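Side-chain contacts in 2,3-dihydroxybenzoate-AMP ligase (PDB 1MDB), which belongs to the AMP-binding enzyme family of the ANL clan and is modelled with 2,3-dihydroxy-benzoic acid and adenosine monophosphate bound: residues A[262-267]-A[284-289]; A[288-293]-A[319-324]; A[213-218]-A[247-252]; A[103-108]-A[112-117]. All coordinates share one frame; numbering follows the deposited sequence.

How the interactions relate
The four contacts illustrate how a mixed alpha/beta fold joins its helices, and in one case a strand end and a helix, through small apolar meetings, with no hydrogen bond running between the paired segments. Interactions 1 and 4 are buried, whereas interactions 2 and 3 are only partly so. Interactions 1 and 2 both use helix 280-292, the first through W286 and A289, the second through A290, and a salt bridge from D262 to R293 ties them further. Aromatic stacking across the contact belongs to interaction 1; the others rest on alanine or valine against a neighbouring ring and a methyl. Interaction 3 adds an arginine-glutamate pair within its own helix. Interaction 4 lies apart, where a helix packs against the end of a strand of the six-stranded sheet.

Interaction 1: A[262-267]-A[284-289]; sequences DDAFPL and MVWMDA
The ring of F265 stands on end over the six-membered ring of W286, a T-shaped pair with planes at 85° and centroids 5.4 Å apart. The leading atom is F265 CE1, which lies above one indole face, offset toward its rim, and comes within 3.8 Å of W286 CE3. The two side chains run past each other in opposite directions, each reaching toward the helix that carries the other. In both residues CG is anti to the carbonyl carbon (chi1 -77° in F265), a torsion that lets the phenyl ring extend across to the second helix. There its far edge meets backbone as well as side chain: F265 CZ lies 3.7 Å from W286 O, which sits in the plane of the phenyl ring, and F265 CE2 is 3.9 Å from A289 CB. On the CZ2-CH2 side of that same six-membered ring A264 closes in obliquely, its CB 3.4 Å from W286 CZ2. Both large rings are buried, and the indole's polar atom, NE1, is satisfied by a hydrogen bond to P259 O. The segments' axes approach to 11.4 Å and cross at -61°. W286 also packs on P261 and I268 of helix 261-271 and on T276 and L278, so the pair lies between helices 261-271 and 280-292, with strand 275-278 of the large sheet, which joins them in sequence, in contact with the indole.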
loop_
_atom_site.group_PDB
_atom_site.type_symbol
_atom_site.label_atom_id
_atom_site.label_comp_id
_atom_site.label_asym_id
_atom_site.label_seq_id
_atom_site.Cartn_x
_atom_site.Cartn_y
_atom_site.Cartn_z
ATOM N N ASP A 262 -4.392 19.289 -7.014
ATOM C CA ASP A 262 -4.468 20.624 -6.443
ATOM C C ASP A 262 -3.474 20.796 -5.304
ATOM O O ASP A 262 -2.884 21.861 -5.151
ATOM C CB ASP A 262 -5.882 20.921 -5.948
ATOM C CG ASP A 262 -6.817 21.297 -7.071
ATOM O OD1 ASP A 262 -6.495 22.247 -7.811
ATOM O OD2 ASP A 262 -7.871 20.653 -7.217
ATOM N N ASP A 263 -3.283 19.744 -4.512
ATOM C CA ASP A 263 -2.341 19.800 -3.405
ATOM C C ASP A 263 -0.931 19.368 -3.787
ATOM O O ASP A 263 0.040 20.020 -3.416
ATOM C CB ASP A 263 -2.828 18.935 -2.237
ATOM C CG ASP A 263 -3.972 19.575 -1.474
ATOM O OD1 ASP A 263 -3.941 20.814 -1.305
ATOM O OD2 ASP A 263 -4.888 18.844 -1.033
ATOM N N ALA A 264 -0.829 18.273 -4.538
ATOM C CA ALA A 264 0.453 17.704 -4.950
ATOM C C ALA A 264 1.277 18.467 -5.991
ATOM O O ALA A 264 2.495 18.580 -5.849
ATOM C CB ALA A 264 0.237 16.270 -5.433
ATOM N N PHE A 265 0.634 18.966 -7.041
ATOM C CA PHE A 265 1.363 19.680 -8.089
ATOM C C PHE A 265 2.185 20.861 -7.574
ATOM O O PHE A 265 3.384 20.932 -7.828
ATOM C CB PHE A 265 0.396 20.118 -9.199
ATOM C CG PHE A 265 -0.004 18.994 -10.130
ATOM C CD1 PHE A 265 0.100 17.664 -9.723
ATOM C CD2 PHE A 265 -0.513 19.267 -11.398
ATOM C CE1 PHE A 265 -0.296 16.620 -10.557
ATOM C CE2 PHE A 265 -0.915 18.227 -12.246
ATOM C CZ PHE A 265 -0.808 16.900 -11.822
ATOM N N PRO A 266 1.561 21.796 -6.839
ATOM C CA PRO A 266 2.339 22.935 -6.333
ATOM C C PRO A 266 3.538 22.436 -5.530
ATOM O O PRO A 266 4.641 22.966 -5.635
ATOM C CB PRO A 266 1.332 23.682 -5.462
ATOM C CG PRO A 266 0.022 23.385 -6.129
ATOM C CD PRO A 266 0.145 21.913 -6.451
ATOM N N LEU A 267 3.312 21.393 -4.738
ATOM C CA LEU A 267 4.356 20.798 -3.908
ATOM C C LEU A 267 5.483 20.221 -4.761
ATOM O O LEU A 267 6.651 20.288 -4.399
ATOM C CB LEU A 267 3.749 19.691 -3.035
ATOM C CG LEU A 267 3.558 19.871 -1.524
ATOM C CD1 LEU A 267 3.779 21.315 -1.092
ATOM C CD2 LEU A 267 2.173 19.379 -1.157
ATOM N N MET A 284 -4.907 8.243 -13.323
ATOM C CA MET A 284 -5.779 8.792 -14.356
ATOM C C MET A 284 -6.101 10.263 -14.046
ATOM O O MET A 284 -6.059 11.122 -14.929
ATOM C CB MET A 284 -7.079 7.990 -14.434
ATOM C CG MET A 284 -6.869 6.489 -14.592
ATOM S SD MET A 284 -5.811 6.071 -16.003
ATOM C CE MET A 284 -5.876 4.254 -15.977
ATOM N N VAL A 285 -6.433 10.554 -12.793
ATOM C CA VAL A 285 -6.748 11.930 -12.413
ATOM C C VAL A 285 -5.531 12.833 -12.618
ATOM O O VAL A 285 -5.661 13.965 -13.081
ATOM C CB VAL A 285 -7.202 12.027 -10.933
ATOM C CG1 VAL A 285 -7.444 13.487 -10.547
ATOM C CG2 VAL A 285 -8.485 11.227 -10.728
ATOM N N TRP A 286 -4.351 12.329 -12.282
ATOM C CA TRP A 286 -3.129 13.114 -12.431
ATOM C C TRP A 286 -2.820 13.411 -13.890
ATOM O O TRP A 286 -2.390 14.521 -14.223
ATOM C CB TRP A 286 -1.948 12.389 -11.781
ATOM C CG TRP A 286 -1.838 12.640 -10.297
ATOM C CD1 TRP A 286 -2.862 12.660 -9.387
ATOM C CD2 TRP A 286 -0.640 12.908 -9.558
ATOM N NE1 TRP A 286 -2.371 12.925 -8.130
ATOM C CE2 TRP A 286 -1.012 13.082 -8.206
ATOM C CE3 TRP A 286 0.713 13.015 -9.905
ATOM C CZ2 TRP A 286 -0.078 13.361 -7.201
ATOM C CZ3 TRP A 286 1.644 13.292 -8.906
ATOM C CH2 TRP A 286 1.242 13.460 -7.570
ATOM N N MET A 287 -3.039 12.422 -14.759
ATOM C CA MET A 287 -2.787 12.606 -16.178
ATOM C C MET A 287 -3.741 13.643 -16.761
ATOM O O MET A 287 -3.319 14.486 -17.545
ATOM C CB MET A 287 -2.890 11.274 -16.930
ATOM C CG MET A 287 -1.827 10.267 -16.495
ATOM S SD MET A 287 -1.561 8.915 -17.670
ATOM C CE MET A 287 -0.145 9.520 -18.525
ATOM N N ASP A 288 -5.016 13.604 -16.375
ATOM C CA ASP A 288 -5.957 14.607 -16.881
ATOM C C ASP A 288 -5.498 15.978 -16.410
ATOM O O ASP A 288 -5.390 16.924 -17.192
ATOM C CB ASP A 288 -7.380 14.390 -16.349
ATOM C CG ASP A 288 -8.081 13.219 -16.997
ATOM O OD1 ASP A 288 -9.286 13.037 -16.725
ATOM O OD2 ASP A 288 -7.437 12.479 -17.771
ATOM N N ALA A 289 -5.229 16.074 -15.114
ATOM C CA ALA A 289 -4.806 17.327 -14.514
ATOM C C ALA A 289 -3.527 17.868 -15.142
ATOM O O ALA A 289 -3.437 19.056 -15.437
ATOM C CB ALA A 289 -4.621 17.141 -13.015
#

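Interaction 2: A[288-293]-A[319-324]; sequences DAASSR and KAVFGC
A290 places its methyl against V321 and F322, and these three residues make the contact. The tighter meeting is that of A290 CB with V321 CG1, at 3.5 Å, somewhat closer than usual for two carbons. V321 has CG1 anti to its amide nitrogen (chi1 172°), which turns this methyl toward A290 and leaves it over one face of the adjacent F322 ring, offset toward the rim. F322 reaches the same alanine from another side: its CE2 is 3.9 Å from A290 CB, an oblique approach to the ring. One small methyl thus rests against both a branched side chain and an aromatic one. Just beyond A290 the chain turns about A289 O, a carbonyl shared by three donors: R293 N at 2.7 Å, S292 N and S292 OG, the hydroxyl tilted 25° from the carbonyl plane. On the facing segment G323, with positive phi, turns the chain away after helix 318-321. F322 continues inward onto W286 and M287 of helix 280-292 and onto L303 of strand 302-306, and V321 also touches M287, so the contact lays the end of the short helix 318-321 against helix 280-292, beside the sheet.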
loop_
_atom_site.group_PDB
_atom_site.type_symbol
_atom_site.label_atom_id
_atom_site.label_comp_id
_atom_site.label_asym_id
_atom_site.label_seq_id
_atom_site.Cartn_x
_atom_site.Cartn_y
_atom_site.Cartn_z
ATOM N N ASP A 288 -5.016 13.604 -16.375
ATOM C CA ASP A 288 -5.957 14.607 -16.881
ATOM C C ASP A 288 -5.498 15.978 -16.410
ATOM O O ASP A 288 -5.390 16.924 -17.192
ATOM C CB ASP A 288 -7.380 14.390 -16.349
ATOM C CG ASP A 288 -8.081 13.219 -16.997
ATOM O OD1 ASP A 288 -9.286 13.037 -16.725
ATOM O OD2 ASP A 288 -7.437 12.479 -17.771
ATOM N N ALA A 289 -5.229 16.074 -15.114
ATOM C CA ALA A 289 -4.806 17.327 -14.514
ATOM C C ALA A 289 -3.527 17.868 -15.142
ATOM O O ALA A 289 -3.437 19.056 -15.437
ATOM C CB ALA A 289 -4.621 17.141 -13.015
ATOM N N ALA A 290 -2.547 16.999 -15.363
ATOM C CA ALA A 290 -1.277 17.434 -15.934
ATOM C C ALA A 290 -1.427 18.096 -17.301
ATOM O O ALA A 290 -0.518 18.784 -17.772
ATOM C CB ALA A 290 -0.315 16.256 -16.025
ATOM N N SER A 291 -2.577 17.892 -17.936
ATOM C CA SER A 291 -2.825 18.467 -19.249
ATOM C C SER A 291 -3.613 19.771 -19.163
ATOM O O SER A 291 -3.675 20.528 -20.126
ATOM C CB SER A 291 -3.572 17.457 -20.126
ATOM O OG SER A 291 -2.857 16.229 -20.213
ATOM N N SER A 292 -4.211 20.040 -18.011
ATOM C CA SER A 292 -4.983 21.266 -17.844
ATOM C C SER A 292 -4.317 22.227 -16.860
ATOM O O SER A 292 -4.626 23.418 -16.838
ATOM C CB SER A 292 -6.389 20.934 -17.354
ATOM O OG SER A 292 -6.343 20.356 -16.064
ATOM N N ARG A 293 -3.407 21.703 -16.043
ATOM C CA ARG A 293 -2.696 22.513 -15.054
ATOM C C ARG A 293 -1.422 23.096 -15.667
ATOM O O ARG A 293 -0.846 22.515 -16.589
ATOM C CB ARG A 293 -2.335 21.659 -13.838
ATOM C CG ARG A 293 -3.525 21.038 -13.112
ATOM C CD ARG A 293 -3.895 21.824 -11.860
ATOM N NE ARG A 293 -2.740 22.007 -10.985
ATOM C CZ ARG A 293 -2.775 22.616 -9.804
ATOM N NH1 ARG A 293 -3.913 23.107 -9.333
ATOM N NH2 ARG A 293 -1.662 22.748 -9.096
ATOM N N LYS A 319 5.397 8.800 -20.098
ATOM C CA LYS A 319 6.562 9.465 -20.674
ATOM C C LYS A 319 6.266 10.819 -21.308
ATOM O O LYS A 319 7.038 11.759 -21.147
ATOM C CB LYS A 319 7.214 8.563 -21.717
ATOM C CG LYS A 319 8.427 9.178 -22.391
ATOM C CD LYS A 319 9.013 8.225 -23.427
ATOM C CE LYS A 319 9.475 6.924 -22.784
ATOM N NZ LYS A 319 9.970 5.944 -23.792
ATOM N N ALA A 320 5.149 10.913 -22.023
ATOM C CA ALA A 320 4.762 12.148 -22.693
ATOM C C ALA A 320 4.035 13.164 -21.815
ATOM O O ALA A 320 4.227 14.369 -21.979
ATOM C CB ALA A 320 3.902 11.821 -23.912
ATOM N N VAL A 321 3.194 12.690 -20.897
ATOM C CA VAL A 321 2.443 13.600 -20.032
ATOM C C VAL A 321 3.274 14.165 -18.881
ATOM O O VAL A 321 3.112 15.328 -18.516
ATOM C CB VAL A 321 1.180 12.921 -19.438
ATOM C CG1 VAL A 321 0.544 13.829 -18.381
ATOM C CG2 VAL A 321 0.170 12.644 -20.544
ATOM N N PHE A 322 4.154 13.346 -18.312
ATOM C CA PHE A 322 4.986 13.797 -17.204
ATOM C C PHE A 322 6.461 13.928 -17.563
ATOM O O PHE A 322 7.233 14.511 -16.804
ATOM C CB PHE A 322 4.850 12.852 -16.010
ATOM C CG PHE A 322 3.466 12.803 -15.431
ATOM C CD1 PHE A 322 2.567 11.827 -15.833
ATOM C CD2 PHE A 322 3.067 13.730 -14.474
ATOM C CE1 PHE A 322 1.290 11.771 -15.290
ATOM C CE2 PHE A 322 1.793 13.681 -13.926
ATOM C CZ PHE A 322 0.902 12.697 -14.335
ATOM N N GLY A 323 6.850 13.379 -18.707
ATOM C CA GLY A 323 8.233 13.473 -19.138
ATOM C C GLY A 323 9.214 12.766 -18.230
ATOM O O GLY A 323 10.385 13.135 -18.160
ATOM N N CYS A 324 8.747 11.743 -17.532
ATOM C CA CYS A 324 9.617 11.009 -16.632
ATOM C C CYS A 324 9.462 9.511 -16.826
ATOM O O CYS A 324 8.663 9.062 -17.638
ATOM C CB CYS A 324 9.300 11.380 -15.181
ATOM S SG CYS A 324 7.609 11.005 -14.657
#

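Interaction 3: A[213-218]-A[247-252]; sequences RSVEVC and LYAGGR
The backbones draw nearest at V215 and A249, whose CA atoms are 6.7 Å apart, where helix 204-218 passes the final turn of helix 242-248. V215 is buried and points both methyls into this gap. Its CG1 lies 3.9 Å from A249 CB, while CG2 comes to 3.8 Å from Y248 CD2, obliquely to the tyrosine ring; the valine and tyrosine side chains cross at about a right angle. Y248 holds CG anti to its own nitrogen (chi1 -179°), which carries the ring along helix 204-218, where it also packs on I208 and K212, and the same ring forms a cation-pi pair with R34. In the same turn of helix 204-218, R213 grips E216 side-on with two nitrogens, both directed to OE2. The NH2 bond is the shorter, 2.6 Å from R213 NH2 to E216 OE2, and the straighter, with an N-H...O angle of 156°; R213 NE is 3.0 Å from the same oxygen. The carboxylate oxygen lies in the guanidinium plane, and R213 NH1 bonds M357 O, which would together fix the group's rotation. After A249 the chain leaves the helix at G250, whose positive phi and two bonds back into the last turn form a Schellman motif, leading into strand 252-255 of the nine-stranded sheet.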
loop_
_atom_site.group_PDB
_atom_site.type_symbol
_atom_site.label_atom_id
_atom_site.label_comp_id
_atom_site.label_asym_id
_atom_site.label_seq_id
_atom_site.Cartn_x
_atom_site.Cartn_y
_atom_site.Cartn_z
ATOM N N ARG A 213 16.471 -3.106 -0.378
ATOM C CA ARG A 213 16.336 -3.540 -1.762
ATOM C C ARG A 213 15.549 -2.514 -2.575
ATOM O O ARG A 213 15.906 -2.217 -3.714
ATOM C CB ARG A 213 15.656 -4.907 -1.831
ATOM C CG ARG A 213 16.610 -6.089 -1.732
ATOM C CD ARG A 213 17.186 -6.473 -3.102
ATOM N NE ARG A 213 18.251 -5.583 -3.560
ATOM C CZ ARG A 213 18.563 -5.392 -4.839
ATOM N NH1 ARG A 213 17.886 -6.024 -5.788
ATOM N NH2 ARG A 213 19.552 -4.571 -5.172
ATOM N N SER A 214 14.490 -1.961 -1.987
ATOM C CA SER A 214 13.685 -0.958 -2.681
ATOM C C SER A 214 14.543 0.269 -2.975
ATOM O O SER A 214 14.406 0.887 -4.020
ATOM C CB SER A 214 12.478 -0.554 -1.829
ATOM O OG SER A 214 11.649 -1.672 -1.556
ATOM N N VAL A 215 15.412 0.628 -2.036
ATOM C CA VAL A 215 16.298 1.769 -2.215
ATOM C C VAL A 215 17.224 1.528 -3.419
ATOM O O VAL A 215 17.350 2.373 -4.315
ATOM C CB VAL A 215 17.159 2.008 -0.948
ATOM C CG1 VAL A 215 18.349 2.895 -1.288
ATOM C CG2 VAL A 215 16.313 2.675 0.140
ATOM N N GLU A 216 17.863 0.370 -3.432
ATOM C CA GLU A 216 18.764 0.018 -4.519
ATOM C C GLU A 216 18.022 -0.079 -5.851
ATOM O O GLU A 216 18.430 0.535 -6.836
ATOM C CB GLU A 216 19.469 -1.296 -4.192
ATOM C CG GLU A 216 20.405 -1.179 -2.997
ATOM C CD GLU A 216 20.877 -2.519 -2.486
ATOM O OE1 GLU A 216 21.744 -2.541 -1.590
ATOM O OE2 GLU A 216 20.379 -3.556 -2.971
ATOM N N VAL A 217 16.922 -0.825 -5.883
ATOM C CA VAL A 217 16.146 -0.962 -7.118
ATOM C C VAL A 217 15.553 0.364 -7.606
ATOM O O VAL A 217 15.373 0.555 -8.802
ATOM C CB VAL A 217 14.980 -1.970 -6.957
ATOM C CG1 VAL A 217 14.167 -2.036 -8.244
ATOM C CG2 VAL A 217 15.516 -3.339 -6.621
ATOM N N CYS A 218 15.257 1.281 -6.689
ATOM C CA CYS A 218 14.661 2.556 -7.076
ATOM C C CYS A 218 15.644 3.738 -7.159
ATOM O O CYS A 218 15.244 4.875 -7.402
ATOM C CB CYS A 218 13.501 2.888 -6.121
ATOM S SG CYS A 218 12.130 1.674 -6.181
ATOM N N LEU A 247 14.068 7.595 4.034
ATOM C CA LEU A 247 14.836 7.956 5.221
ATOM C C LEU A 247 16.027 7.013 5.305
ATOM O O LEU A 247 17.080 7.375 5.810
ATOM C CB LEU A 247 13.996 7.814 6.499
ATOM C CG LEU A 247 12.684 8.584 6.673
ATOM C CD1 LEU A 247 12.145 8.299 8.065
ATOM C CD2 LEU A 247 12.887 10.074 6.484
ATOM N N TYR A 248 15.847 5.794 4.804
ATOM C CA TYR A 248 16.917 4.809 4.819
ATOM C C TYR A 248 18.082 5.326 3.982
ATOM O O TYR A 248 19.245 5.170 4.353
ATOM C CB TYR A 248 16.432 3.478 4.230
ATOM C CG TYR A 248 17.485 2.379 4.229
ATOM C CD1 TYR A 248 17.514 1.407 5.233
ATOM C CD2 TYR A 248 18.465 2.327 3.234
ATOM C CE1 TYR A 248 18.489 0.412 5.247
ATOM C CE2 TYR A 248 19.443 1.335 3.233
ATOM C CZ TYR A 248 19.449 0.380 4.239
ATOM O OH TYR A 248 20.397 -0.621 4.220
ATOM N N ALA A 249 17.751 5.939 2.852
ATOM C CA ALA A 249 18.749 6.452 1.918
ATOM C C ALA A 249 19.231 7.867 2.200
ATOM O O ALA A 249 20.064 8.387 1.464
ATOM C CB ALA A 249 18.207 6.374 0.487
ATOM N N GLY A 250 18.693 8.493 3.241
ATOM C CA GLY A 250 19.105 9.841 3.584
ATOM C C GLY A 250 18.473 10.921 2.735
ATOM O O GLY A 250 18.966 12.047 2.692
ATOM N N GLY A 251 17.381 10.591 2.055
ATOM C CA GLY A 251 16.708 11.575 1.226
ATOM C C GLY A 251 15.768 12.451 2.025
ATOM O O GLY A 251 15.885 12.549 3.248
ATOM N N ARG A 252 14.818 13.084 1.343
ATOM C CA ARG A 252 13.872 13.971 2.004
ATOM C C ARG A 252 12.443 13.676 1.583
ATOM O O ARG A 252 12.161 13.523 0.403
ATOM C CB ARG A 252 14.216 15.432 1.690
ATOM C CG ARG A 252 13.195 16.443 2.177
ATOM C CD ARG A 252 13.761 17.863 2.113
ATOM N NE ARG A 252 13.923 18.363 0.748
ATOM C CZ ARG A 252 13.027 19.130 0.135
ATOM N NH1 ARG A 252 11.923 19.478 0.770
ATOM N NH2 ARG A 252 13.229 19.549 -1.107
#

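Interaction 4: A[103-108]-A[112-117]; sequences VFALPS and SEITYF
I114 keeps CG1 anti to its carbonyl carbon (chi1 -62°) and then bends again at chi2, -54°, a folded course that swings CD1 toward A105; F117, one helical turn on, likewise sets its ring beside the backbone nitrogen and brings CD1 near the same alanine. The setting is a beta-alpha-beta crossover: strand 101-104 gives way to helix 111-120, which leads to strand 125-132, and strand 77-80 lies between the two strands, parallel to both. A105 is the first residue beyond strand 101-104, where the chain starts on its way to the helix, and its methyl points at the helix. A105 CB meets I114 CD1 at 3.8 Å and F117 CD1 at 4.1 Å, the latter obliquely to the ring. Two residues three apart on one helix face thus receive a single small side chain from the residue just past the strand, a contact of plain apolar packing among buried groups. V103 also points toward the helix and loses some surface to it. Neighbouring elements add to the packing: I114 rests on Q81, on Y126 of strand 125-132 and on V144 of helix 137-147, while F117 touches L189 of strand 184-189 and makes an edge-to-face pair with H109. The side chain of F117 is about 12 Å from the bound adenosine monophosphate. Within the helix, E113 O accepts from F117 N at 2.9 Å, and the same carbonyl oxygen lies 3.2 Å above one face of the F117 ring, offset toward its rim.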
loop_
_atom_site.group_PDB
_atom_site.type_symbol
_atom_site.label_atom_id
_atom_site.label_comp_id
_atom_site.label_asym_id
_atom_site.label_seq_id
_atom_site.Cartn_x
_atom_site.Cartn_y
_atom_site.Cartn_z
ATOM N N VAL A 103 0.235 -0.514 15.001
ATOM C CA VAL A 103 -0.683 -1.292 14.183
ATOM C C VAL A 103 -1.112 -0.169 13.246
ATOM O O VAL A 103 -1.652 0.850 13.692
ATOM C CB VAL A 103 -1.870 -1.838 15.004
ATOM C CG1 VAL A 103 -2.855 -2.539 14.092
ATOM C CG2 VAL A 103 -1.353 -2.811 16.058
ATOM N N PHE A 104 -0.837 -0.346 11.960
ATOM C CA PHE A 104 -1.091 0.678 10.955
ATOM C C PHE A 104 -2.471 0.827 10.340
ATOM O O PHE A 104 -2.753 0.278 9.269
ATOM C CB PHE A 104 -0.044 0.550 9.830
ATOM C CG PHE A 104 1.350 0.952 10.252
ATOM C CD1 PHE A 104 2.393 0.025 10.254
ATOM C CD2 PHE A 104 1.619 2.255 10.663
ATOM C CE1 PHE A 104 3.681 0.392 10.660
ATOM C CE2 PHE A 104 2.906 2.630 11.072
ATOM C CZ PHE A 104 3.935 1.698 11.071
ATOM N N ALA A 105 -3.319 1.602 11.011
ATOM C CA ALA A 105 -4.664 1.876 10.521
ATOM C C ALA A 105 -4.554 2.974 9.462
ATOM O O ALA A 105 -3.526 3.627 9.344
ATOM C CB ALA A 105 -5.566 2.334 11.668
ATOM N N LEU A 106 -5.614 3.159 8.686
ATOM C CA LEU A 106 -5.644 4.172 7.637
ATOM C C LEU A 106 -6.635 5.278 8.018
ATOM O O LEU A 106 -7.587 5.048 8.760
ATOM C CB LEU A 106 -6.056 3.532 6.295
ATOM C CG LEU A 106 -4.949 3.114 5.303
ATOM C CD1 LEU A 106 -3.795 2.463 6.030
ATOM C CD2 LEU A 106 -5.520 2.171 4.235
ATOM N N PRO A 107 -6.421 6.495 7.503
ATOM C CA PRO A 107 -7.283 7.645 7.780
ATOM C C PRO A 107 -8.768 7.409 7.529
ATOM O O PRO A 107 -9.618 8.050 8.150
ATOM C CB PRO A 107 -6.711 8.722 6.863
ATOM C CG PRO A 107 -5.243 8.395 6.873
ATOM C CD PRO A 107 -5.264 6.897 6.682
ATOM N N SER A 108 -9.076 6.479 6.629
ATOM C CA SER A 108 -10.456 6.184 6.275
ATOM C C SER A 108 -11.143 5.184 7.201
ATOM O O SER A 108 -12.350 4.980 7.109
ATOM C CB SER A 108 -10.511 5.643 4.848
ATOM O OG SER A 108 -9.763 4.443 4.772
ATOM N N SER A 112 -15.969 0.649 13.416
ATOM C CA SER A 112 -16.054 -0.788 13.231
ATOM C C SER A 112 -14.665 -1.407 13.030
ATOM O O SER A 112 -14.313 -2.373 13.709
ATOM C CB SER A 112 -16.958 -1.117 12.047
ATOM O OG SER A 112 -17.627 -2.343 12.273
ATOM N N GLU A 113 -13.873 -0.859 12.110
ATOM C CA GLU A 113 -12.535 -1.399 11.883
ATOM C C GLU A 113 -11.591 -1.081 13.049
ATOM O O GLU A 113 -10.848 -1.949 13.495
ATOM C CB GLU A 113 -11.938 -0.855 10.585
ATOM C CG GLU A 113 -12.721 -1.234 9.345
ATOM C CD GLU A 113 -13.362 -0.038 8.692
ATOM O OE1 GLU A 113 -13.926 0.816 9.415
ATOM O OE2 GLU A 113 -13.304 0.042 7.452
ATOM N N ILE A 114 -11.626 0.154 13.551
ATOM C CA ILE A 114 -10.744 0.526 14.661
ATOM C C ILE A 114 -11.031 -0.308 15.914
ATOM O O ILE A 114 -10.109 -0.832 16.547
ATOM C CB ILE A 114 -10.851 2.030 15.006
ATOM C CG1 ILE A 114 -10.421 2.872 13.799
ATOM C CG2 ILE A 114 -9.957 2.361 16.198
ATOM C CD1 ILE A 114 -9.025 2.531 13.250
ATOM N N THR A 115 -12.305 -0.435 16.271
ATOM C CA THR A 115 -12.679 -1.235 17.438
ATOM C C THR A 115 -12.118 -2.655 17.284
ATOM O O THR A 115 -11.630 -3.253 18.238
ATOM C CB THR A 115 -14.220 -1.288 17.603
ATOM O OG1 THR A 115 -14.708 0.037 17.822
ATOM C CG2 THR A 115 -14.617 -2.155 18.794
ATOM N N TYR A 116 -12.182 -3.181 16.069
ATOM C CA TYR A 116 -11.666 -4.512 15.786
ATOM C C TYR A 116 -10.154 -4.555 16.018
ATOM O O TYR A 116 -9.651 -5.411 16.752
ATOM C CB TYR A 116 -11.987 -4.886 14.343
ATOM C CG TYR A 116 -11.304 -6.149 13.877
ATOM C CD1 TYR A 116 -11.596 -7.377 14.465
ATOM C CD2 TYR A 116 -10.359 -6.114 12.857
ATOM C CE1 TYR A 116 -10.962 -8.537 14.048
ATOM C CE2 TYR A 116 -9.720 -7.266 12.429
ATOM C CZ TYR A 116 -10.024 -8.473 13.030
ATOM O OH TYR A 116 -9.384 -9.622 12.627
ATOM N N PHE A 117 -9.430 -3.624 15.397
ATOM C CA PHE A 117 -7.978 -3.561 15.557
ATOM C C PHE A 117 -7.571 -3.459 17.033
ATOM O O PHE A 117 -6.600 -4.088 17.461
ATOM C CB PHE A 117 -7.407 -2.345 14.807
ATOM C CG PHE A 117 -7.693 -2.337 13.323
ATOM C CD1 PHE A 117 -7.623 -1.147 12.602
ATOM C CD2 PHE A 117 -8.016 -3.505 12.643
ATOM C CE1 PHE A 117 -7.874 -1.121 11.224
ATOM C CE2 PHE A 117 -8.268 -3.489 11.269
ATOM C CZ PHE A 117 -8.197 -2.295 10.559
#